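Local structure of extracellular solute-binding protein, family 1 (Bifidobacterium longum subsp. infantis ATCC 15697, 3QUF) at residues D206-A209 and D210-S213; G214-T217 and F218-W222; E382-A385 and Q386-I390; S396-D399 and A400-L404. The protein probably binds an extracellular solute, perhaps a sugar as many members of its family do, and delivers it to an ABC-type membrane importer. All blocks are in the same frame, centred on the assembly; numbering follows the deposited sequence.

Contact 1: D206-A209 and D210-S213; sequences DLDA and DIWS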
# COMPACT_ATOMS: atom_id res chain seq x y z
N ASP A 206 -2.37 -11.16 -1.99
CA ASP A 206 -2.60 -10.52 -3.27
C ASP A 206 -4.03 -10.82 -3.73
O ASP A 206 -4.29 -11.82 -4.43
CB ASP A 206 -1.55 -10.99 -4.26
CG ASP A 206 -1.55 -10.18 -5.57
OD1 ASP A 206 -2.30 -9.19 -5.68
OD2 ASP A 206 -0.79 -10.57 -6.48
N LEU A 207 -4.98 -9.99 -3.29
CA LEU A 207 -6.39 -10.27 -3.38
C LEU A 207 -6.90 -10.40 -4.81
O LEU A 207 -7.80 -11.18 -5.06
CB LEU A 207 -7.23 -9.27 -2.58
CG LEU A 207 -6.95 -9.17 -1.08
CD1 LEU A 207 -7.90 -8.05 -0.48
CD2 LEU A 207 -7.16 -10.54 -0.36
N ASP A 208 -6.30 -9.65 -5.73
CA ASP A 208 -6.68 -9.66 -7.13
C ASP A 208 -6.02 -10.79 -7.95
O ASP A 208 -6.11 -10.82 -9.18
CB ASP A 208 -6.37 -8.29 -7.78
CG ASP A 208 -7.42 -7.27 -7.51
OD1 ASP A 208 -8.52 -7.37 -8.08
OD2 ASP A 208 -7.14 -6.31 -6.76
N ALA A 209 -5.40 -11.77 -7.29
CA ALA A 209 -4.65 -12.79 -8.03
C ALA A 209 -5.42 -13.60 -9.07
O ALA A 209 -4.78 -14.07 -10.04
CB ALA A 209 -3.86 -13.73 -7.06
N ASP A 210 -6.72 -13.81 -8.91
CA ASP A 210 -7.55 -14.50 -9.94
C ASP A 210 -7.49 -13.71 -11.25
O ASP A 210 -7.40 -14.31 -12.34
CB ASP A 210 -9.02 -14.68 -9.54
CG ASP A 210 -9.23 -15.76 -8.46
OD1 ASP A 210 -8.29 -16.55 -8.24
OD2 ASP A 210 -10.34 -15.83 -7.87
N ILE A 211 -7.54 -12.38 -11.17
CA ILE A 211 -7.38 -11.56 -12.37
C ILE A 211 -5.96 -11.69 -12.93
O ILE A 211 -5.78 -11.92 -14.14
CB ILE A 211 -7.80 -10.11 -12.15
CG1 ILE A 211 -9.30 -10.06 -11.87
CG2 ILE A 211 -7.46 -9.22 -13.38
CD1 ILE A 211 -9.81 -8.70 -11.36
N TRP A 212 -4.96 -11.59 -12.08
CA TRP A 212 -3.58 -11.60 -12.58
C TRP A 212 -3.28 -12.93 -13.27
O TRP A 212 -2.58 -12.97 -14.27
CB TRP A 212 -2.56 -11.38 -11.48
CG TRP A 212 -2.78 -10.27 -10.51
CD1 TRP A 212 -2.40 -10.28 -9.25
CD2 TRP A 212 -3.32 -8.94 -10.76
NE1 TRP A 212 -2.70 -9.10 -8.63
CE2 TRP A 212 -3.27 -8.26 -9.55
CE3 TRP A 212 -3.87 -8.30 -11.88
CZ2 TRP A 212 -3.70 -6.92 -9.40
CZ3 TRP A 212 -4.33 -6.99 -11.72
CH2 TRP A 212 -4.22 -6.32 -10.49
N SER A 213 -3.84 -14.01 -12.74
CA SER A 213 -3.55 -15.35 -13.27
C SER A 213 -4.46 -15.75 -14.43
O SER A 213 -4.27 -16.84 -14.99
CB SER A 213 -3.67 -16.38 -12.15
OG SER A 213 -5.00 -16.47 -11.74
O HOH W 1 -8.74 -12.80 -6.98
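Trp212 folds its indole back over the turn that starts its own helix and meets Asp206 and Asp208. The tight part lies round the ring. NE1 of Trp212 donates to OD1 of Asp206 at 3.0 Å and 159°; the acceptor lies close to the indole plane, whereas the N-H reaches the carboxylate on its syn side, 25° out of plane. With CG of Asp206 anti to the backbone N (chi1 -170°), the carboxylate swings to that edge. Over one ring face stands Asp208 O, which accepts from Trp212 N at 3.2 Å, and CB of Asp208 presses on CZ2 of Trp212 at 3.4 Å. Tyr198, Tyr368 and Trp222 hold the Asp208 carboxylate. The looser side is the exposed helix end, where Ser213 N and OG reach Ala209 O from opposite faces of its plane. A water joins Leu207 O to Asp210 N at the partly exposed helix start. Replacing Trp212 by an alanine would probably leave the Asp206 carboxylate without its indole donor and open a gap beside Asp208 CB. With the Asp208 carboxylate committed elsewhere, backbone bonds to Asp208 O and Ala209 O close this turn without a side-chain cap, and the Trp212-Asp206 bond ties its far end back.

Contact 2: G214-T217 and F218-W222; sequences GKST and FTKDW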
# COMPACT_ATOMS: atom_id res chain seq x y z
N GLY A 214 -5.42 -14.91 -14.80
CA GLY A 214 -6.32 -15.15 -15.92
C GLY A 214 -7.52 -16.01 -15.57
O GLY A 214 -8.33 -16.35 -16.45
N LYS A 215 -7.66 -16.37 -14.30
CA LYS A 215 -8.79 -17.20 -13.84
C LYS A 215 -10.08 -16.39 -13.68
O LYS A 215 -11.19 -16.97 -13.59
CB LYS A 215 -8.44 -17.88 -12.50
CG LYS A 215 -7.17 -18.75 -12.50
CD LYS A 215 -7.47 -20.13 -12.97
CE LYS A 215 -6.22 -20.98 -13.10
NZ LYS A 215 -6.64 -22.32 -13.55
N SER A 216 -9.96 -15.07 -13.63
CA SER A 216 -11.11 -14.19 -13.57
C SER A 216 -10.80 -12.91 -14.35
O SER A 216 -9.74 -12.77 -14.97
CB SER A 216 -11.48 -13.86 -12.12
OG SER A 216 -12.77 -13.29 -12.08
N THR A 217 -11.74 -11.97 -14.29
CA THR A 217 -11.67 -10.73 -15.04
C THR A 217 -12.16 -9.57 -14.18
O THR A 217 -12.83 -9.77 -13.19
CB THR A 217 -12.54 -10.79 -16.31
OG1 THR A 217 -13.93 -10.92 -15.95
CG2 THR A 217 -12.07 -11.94 -17.24
N PHE A 218 -11.83 -8.36 -14.59
CA PHE A 218 -12.42 -7.17 -13.96
C PHE A 218 -13.94 -7.17 -14.11
O PHE A 218 -14.67 -6.78 -13.20
CB PHE A 218 -11.80 -5.89 -14.54
CG PHE A 218 -10.35 -5.73 -14.24
CD1 PHE A 218 -9.93 -5.26 -13.01
CD2 PHE A 218 -9.37 -6.04 -15.20
CE1 PHE A 218 -8.61 -5.13 -12.73
CE2 PHE A 218 -8.04 -5.92 -14.91
CZ PHE A 218 -7.64 -5.44 -13.67
N THR A 219 -14.45 -7.59 -15.27
CA THR A 219 -15.89 -7.68 -15.45
C THR A 219 -16.55 -8.59 -14.44
O THR A 219 -17.61 -8.26 -13.94
CB THR A 219 -16.22 -8.13 -16.88
OG1 THR A 219 -15.73 -7.13 -17.77
CG2 THR A 219 -17.75 -8.29 -17.06
N LYS A 220 -15.92 -9.72 -14.13
CA LYS A 220 -16.50 -10.63 -13.13
C LYS A 220 -16.43 -10.05 -11.72
O LYS A 220 -17.42 -10.06 -10.97
CB LYS A 220 -15.84 -12.01 -13.16
CG LYS A 220 -16.22 -12.88 -14.38
CD LYS A 220 -15.41 -14.21 -14.38
CE LYS A 220 -15.18 -14.82 -15.79
NZ LYS A 220 -13.82 -15.52 -15.94
N ASP A 221 -15.24 -9.56 -11.34
CA ASP A 221 -14.98 -9.27 -9.92
C ASP A 221 -15.04 -7.81 -9.51
O ASP A 221 -15.40 -7.52 -8.38
CB ASP A 221 -13.67 -9.90 -9.48
CG ASP A 221 -13.81 -11.38 -9.20
OD1 ASP A 221 -14.85 -11.83 -8.61
OD2 ASP A 221 -12.88 -12.08 -9.59
N TRP A 222 -14.65 -6.90 -10.38
CA TRP A 222 -14.70 -5.50 -10.02
C TRP A 222 -16.08 -4.90 -10.25
O TRP A 222 -16.44 -3.97 -9.56
CB TRP A 222 -13.65 -4.67 -10.75
CG TRP A 222 -12.24 -4.81 -10.19
CD1 TRP A 222 -11.66 -5.94 -9.66
CD2 TRP A 222 -11.25 -3.78 -10.08
NE1 TRP A 222 -10.38 -5.67 -9.27
CE2 TRP A 222 -10.09 -4.36 -9.53
CE3 TRP A 222 -11.21 -2.43 -10.42
CZ2 TRP A 222 -8.91 -3.63 -9.28
CZ3 TRP A 222 -10.03 -1.70 -10.20
CH2 TRP A 222 -8.90 -2.31 -9.63
O HOH W 2 -13.92 -16.55 -13.05
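Ser216 and Asp221 close the first shell: OG of Ser216 donates to OD2 of Asp221 at 2.8 Å, coming from above the carboxylate plane, 56° out of it. Beside this pair Thr217 caps the helix. Its OG1 accepts from Lys220 N at 3.0 Å with an N-H angle of 153°, and its carbonyl O takes Asp221 N, also at 3.0 Å. The cap depends on a chi1 of 64°, which sets Thr217 OG1 between the backbone N and the carbonyl carbon and turns it to the first helical turn. The aliphatic part of Lys220 then lies across both hydroxyls: its CG is 3.4 Å from Thr217 OG1 and its CB 3.5 Å from Ser216 OG. At the solvent end a water accepts from Lys220 NZ and donates to Lys215 O, joining the lysine to the loop.

The next shell fixes these groups. Asp221 OD1 is bonded to Tyr197, so the two carboxylate oxygens have different partners, and Ser216 pairs through its backbone with Asp210. Gly214, with positive phi, ends the preceding helix in a Schellman motif and turns the chain into this loop. Behind the cap, CD1 of Phe218 sits 3.5 Å above the centre of the Trp222 ring. Phe218 N and Thr219 OG1 both bond to Asp405, and the Phe218 and Trp222 rings rest on Leu404, so helix 218-221 is set between helix 397-408, helix 209-212 and helix 188-199.

Contact 3: E382-A385 and Q386-I390; sequences EGIA and QQQKI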
# COMPACT_ATOMS: atom_id res chain seq x y z
N GLU A 382 -5.88 4.27 -16.36
CA GLU A 382 -7.19 3.85 -16.85
C GLU A 382 -8.20 3.77 -15.70
O GLU A 382 -9.36 4.20 -15.84
CB GLU A 382 -7.08 2.49 -17.58
CG GLU A 382 -8.36 2.05 -18.29
CD GLU A 382 -8.87 3.01 -19.39
OE1 GLU A 382 -8.11 3.86 -19.90
OE2 GLU A 382 -10.06 2.89 -19.79
N GLY A 383 -7.76 3.25 -14.56
CA GLY A 383 -8.65 3.12 -13.41
C GLY A 383 -9.09 4.47 -12.87
O GLY A 383 -10.24 4.64 -12.49
N ILE A 384 -8.15 5.43 -12.85
CA ILE A 384 -8.46 6.82 -12.47
C ILE A 384 -9.49 7.40 -13.41
O ILE A 384 -10.51 7.98 -12.98
CB ILE A 384 -7.19 7.71 -12.42
CG1 ILE A 384 -6.26 7.27 -11.28
CG2 ILE A 384 -7.58 9.20 -12.28
CD1 ILE A 384 -4.79 7.84 -11.40
N ALA A 385 -9.27 7.26 -14.72
CA ALA A 385 -10.24 7.75 -15.71
C ALA A 385 -11.62 7.15 -15.51
O ALA A 385 -12.62 7.86 -15.48
CB ALA A 385 -9.71 7.47 -17.14
N GLN A 386 -11.69 5.83 -15.26
CA GLN A 386 -12.99 5.18 -15.13
C GLN A 386 -13.68 5.58 -13.84
O GLN A 386 -14.90 5.79 -13.83
CB GLN A 386 -12.85 3.65 -15.18
CG GLN A 386 -12.27 3.10 -16.48
CD GLN A 386 -12.99 3.59 -17.69
OE1 GLN A 386 -14.21 3.56 -17.75
NE2 GLN A 386 -12.25 4.05 -18.67
N GLN A 387 -12.93 5.70 -12.74
CA GLN A 387 -13.58 6.00 -11.47
C GLN A 387 -14.20 7.39 -11.51
O GLN A 387 -15.31 7.64 -10.98
CB GLN A 387 -12.63 5.82 -10.29
CG GLN A 387 -11.64 6.90 -10.07
CD GLN A 387 -10.52 6.46 -9.11
OE1 GLN A 387 -10.52 5.33 -8.62
NE2 GLN A 387 -9.56 7.37 -8.87
N GLN A 388 -13.50 8.33 -12.15
CA GLN A 388 -14.04 9.67 -12.30
C GLN A 388 -15.35 9.66 -13.14
O GLN A 388 -16.33 10.32 -12.79
CB GLN A 388 -12.98 10.60 -12.89
CG GLN A 388 -11.78 10.91 -12.00
CD GLN A 388 -10.67 11.65 -12.74
OE1 GLN A 388 -10.86 12.05 -13.88
NE2 GLN A 388 -9.53 11.86 -12.09
N LYS A 389 -15.37 8.89 -14.23
CA LYS A 389 -16.58 8.77 -15.06
C LYS A 389 -17.74 8.14 -14.30
O LYS A 389 -18.89 8.49 -14.50
CB LYS A 389 -16.30 7.97 -16.32
CG LYS A 389 -15.38 8.70 -17.26
CD LYS A 389 -15.04 7.90 -18.56
CE LYS A 389 -13.75 8.46 -19.18
NZ LYS A 389 -13.10 7.60 -20.23
N ILE A 390 -17.45 7.18 -13.42
CA ILE A 390 -18.51 6.59 -12.60
C ILE A 390 -19.09 7.64 -11.67
O ILE A 390 -20.33 7.77 -11.57
CB ILE A 390 -18.04 5.43 -11.74
CG1 ILE A 390 -17.76 4.20 -12.59
CG2 ILE A 390 -19.08 5.11 -10.61
CD1 ILE A 390 -16.95 3.16 -11.85
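Glu382 and Gln386, one helical turn apart, make the side-chain hydrogen bond of this stretch: NE2 of Gln386 donates to OE2 of Glu382 at 2.7 Å, but the N-H angle of 121° makes it weak. Both chains bend at chi2 to bring these ends together, their carboxylate and amide planes 27° apart. The backbone bonds are regular i to i+4 links, from Gln386 N to Glu382 O through Lys389 N to Ala385 O. Van der Waals contact with amides running alongside centres on Ile384, whose CG2 lies 3.3 Å from Gln388 NE2, itself hydrogen-bonded to Phe182 O, and whose CG1 lies 4.1 Å from Gln387 NE2. A chi1 of 77° places CG of Gln387 between its backbone N and carbonyl carbon, 3.3 Å from Ile384 O. Its amide is bound outside the helix, OE1 by Ala187 N and NE2 by the carbonyls of Phe182 and Gln185. A leucine in place of Gln387 would probably leave Ala187 N and Gln185 O without their amide mate, and Phe182 O with one amide donor fewer. Buried Gln387 thus spends both ends of its amide on loop backbone, tying helix 376-391 to residues 182-187, while Glu382 and Gln386 pair within the helix.

Contact 4: S396-D399 and A400-L404; sequences SAKD and AAKAL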
# COMPACT_ATOMS: atom_id res chain seq x y z
N SER A 396 -21.49 3.19 -16.57
CA SER A 396 -22.00 2.27 -15.58
C SER A 396 -20.82 1.54 -14.96
O SER A 396 -19.71 1.57 -15.49
CB SER A 396 -22.89 1.25 -16.23
OG SER A 396 -22.15 0.48 -17.14
N ALA A 397 -21.11 0.85 -13.86
CA ALA A 397 -20.14 -0.06 -13.25
C ALA A 397 -19.62 -1.09 -14.24
O ALA A 397 -18.41 -1.27 -14.37
CB ALA A 397 -20.76 -0.76 -12.04
N LYS A 398 -20.51 -1.78 -14.96
CA LYS A 398 -20.05 -2.80 -15.88
C LYS A 398 -19.18 -2.21 -17.01
O LYS A 398 -18.17 -2.80 -17.39
CB LYS A 398 -21.20 -3.66 -16.44
CG LYS A 398 -20.71 -5.09 -16.82
CD LYS A 398 -21.68 -5.92 -17.67
CE LYS A 398 -23.02 -6.15 -16.97
NZ LYS A 398 -22.88 -6.70 -15.57
N ASP A 399 -19.54 -1.02 -17.50
CA ASP A 399 -18.72 -0.36 -18.54
C ASP A 399 -17.31 -0.06 -18.03
O ASP A 399 -16.34 -0.23 -18.77
CB ASP A 399 -19.34 0.97 -19.00
CG ASP A 399 -20.65 0.80 -19.78
OD1 ASP A 399 -20.84 -0.23 -20.51
OD2 ASP A 399 -21.49 1.74 -19.68
N ALA A 400 -17.21 0.43 -16.80
CA ALA A 400 -15.89 0.70 -16.20
C ALA A 400 -15.07 -0.58 -16.12
O ALA A 400 -13.89 -0.59 -16.48
CB ALA A 400 -16.05 1.30 -14.81
N ALA A 401 -15.69 -1.66 -15.65
CA ALA A 401 -14.98 -2.93 -15.55
C ALA A 401 -14.57 -3.47 -16.93
O ALA A 401 -13.46 -3.97 -17.08
CB ALA A 401 -15.81 -3.96 -14.78
N LYS A 402 -15.44 -3.31 -17.93
CA LYS A 402 -15.13 -3.77 -19.28
C LYS A 402 -13.95 -2.98 -19.84
O LYS A 402 -13.09 -3.55 -20.54
CB LYS A 402 -16.34 -3.65 -20.21
CG LYS A 402 -17.48 -4.66 -19.90
CD LYS A 402 -18.71 -4.43 -20.79
CE LYS A 402 -19.51 -5.72 -20.96
NZ LYS A 402 -20.72 -5.52 -21.85
N ALA A 403 -13.89 -1.67 -19.53
CA ALA A 403 -12.74 -0.86 -19.98
C ALA A 403 -11.41 -1.31 -19.38
O ALA A 403 -10.38 -1.36 -20.05
CB ALA A 403 -12.98 0.61 -19.71
N LEU A 404 -11.43 -1.65 -18.10
CA LEU A 404 -10.26 -2.21 -17.45
C LEU A 404 -9.84 -3.55 -18.08
O LEU A 404 -8.67 -3.76 -18.32
CB LEU A 404 -10.48 -2.36 -15.95
CG LEU A 404 -10.49 -1.04 -15.15
CD1 LEU A 404 -10.87 -1.30 -13.71
CD2 LEU A 404 -9.15 -0.34 -15.21
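Two lysines lie across one another on the helix surface, with CD of Lys398 only 3.9 Å from CE of Lys402, while their ammonium groups diverge to 6.7 Å between the NZ atoms. Lys398 bends at chi3 and chi4, whereas Lys402 stays extended beyond CG, consistent with methylenes in contact while the ammonium groups stay apart. CG of Lys402 also rests 3.2 Å from Lys398 O, the carbonyl that accepts its own backbone N-H.

The helix start beneath them is a capping box. Ser396 OG, turned toward the first turn by a chi1 of 63°, accepts from Asp399 N at 3.0 Å and 161°. The return bond, Ser396 N to Asp399 OD2, is long and weak at 3.4 Å, though nearly straight. From there the backbone runs in i to i+4 bonds, Ala400 N to Ser396 O at 3.0 Å and Lys402 N to Lys398 O at 2.8 Å among them.

The alanines turn to the neighbouring helices. Ala397 and Ala400 rest on Phe226 and Ala401 on Thr223, all of helix 223-234, while Ala400 also meets Ile390 and Ala403 meets Glu382 and Gln386 of helix 376-391. These methyls allow close approach by both helices. The division of chemistry is thus amphipathic: lysines and the acidic capping residue on the exposed side, small apolar groups toward the packed faces. The Asp399 carboxylate, at the helix N-terminus, would probably interact favourably with the helix dipole.

All four contacts are local. Contact 3 has three buried touching residues and no exposed one, whereas contact 4 puts Lys398, Asp399 and Lys402 at the surface. Contacts 1 and 2 follow one another through two short helices, share the Asp208-Trp222 bond and pack Ile211 on Phe218. Contacts 3 and 4 lie on successive longer helices, meeting where alanines of 400-404 face Gln386 and Ile390; each pair has centres about 9 Å apart. Contact 4 joins the pairs, since Leu404 packs on Phe218 and Trp222; contacts 1 and 3 do not touch. An indole-carboxylate bond marks contact 1, hydroxyl bonds and a cap contact 2, and buried amides contact 3. Hydroxyls cap the helices of contacts 2 and 4, not contact 1.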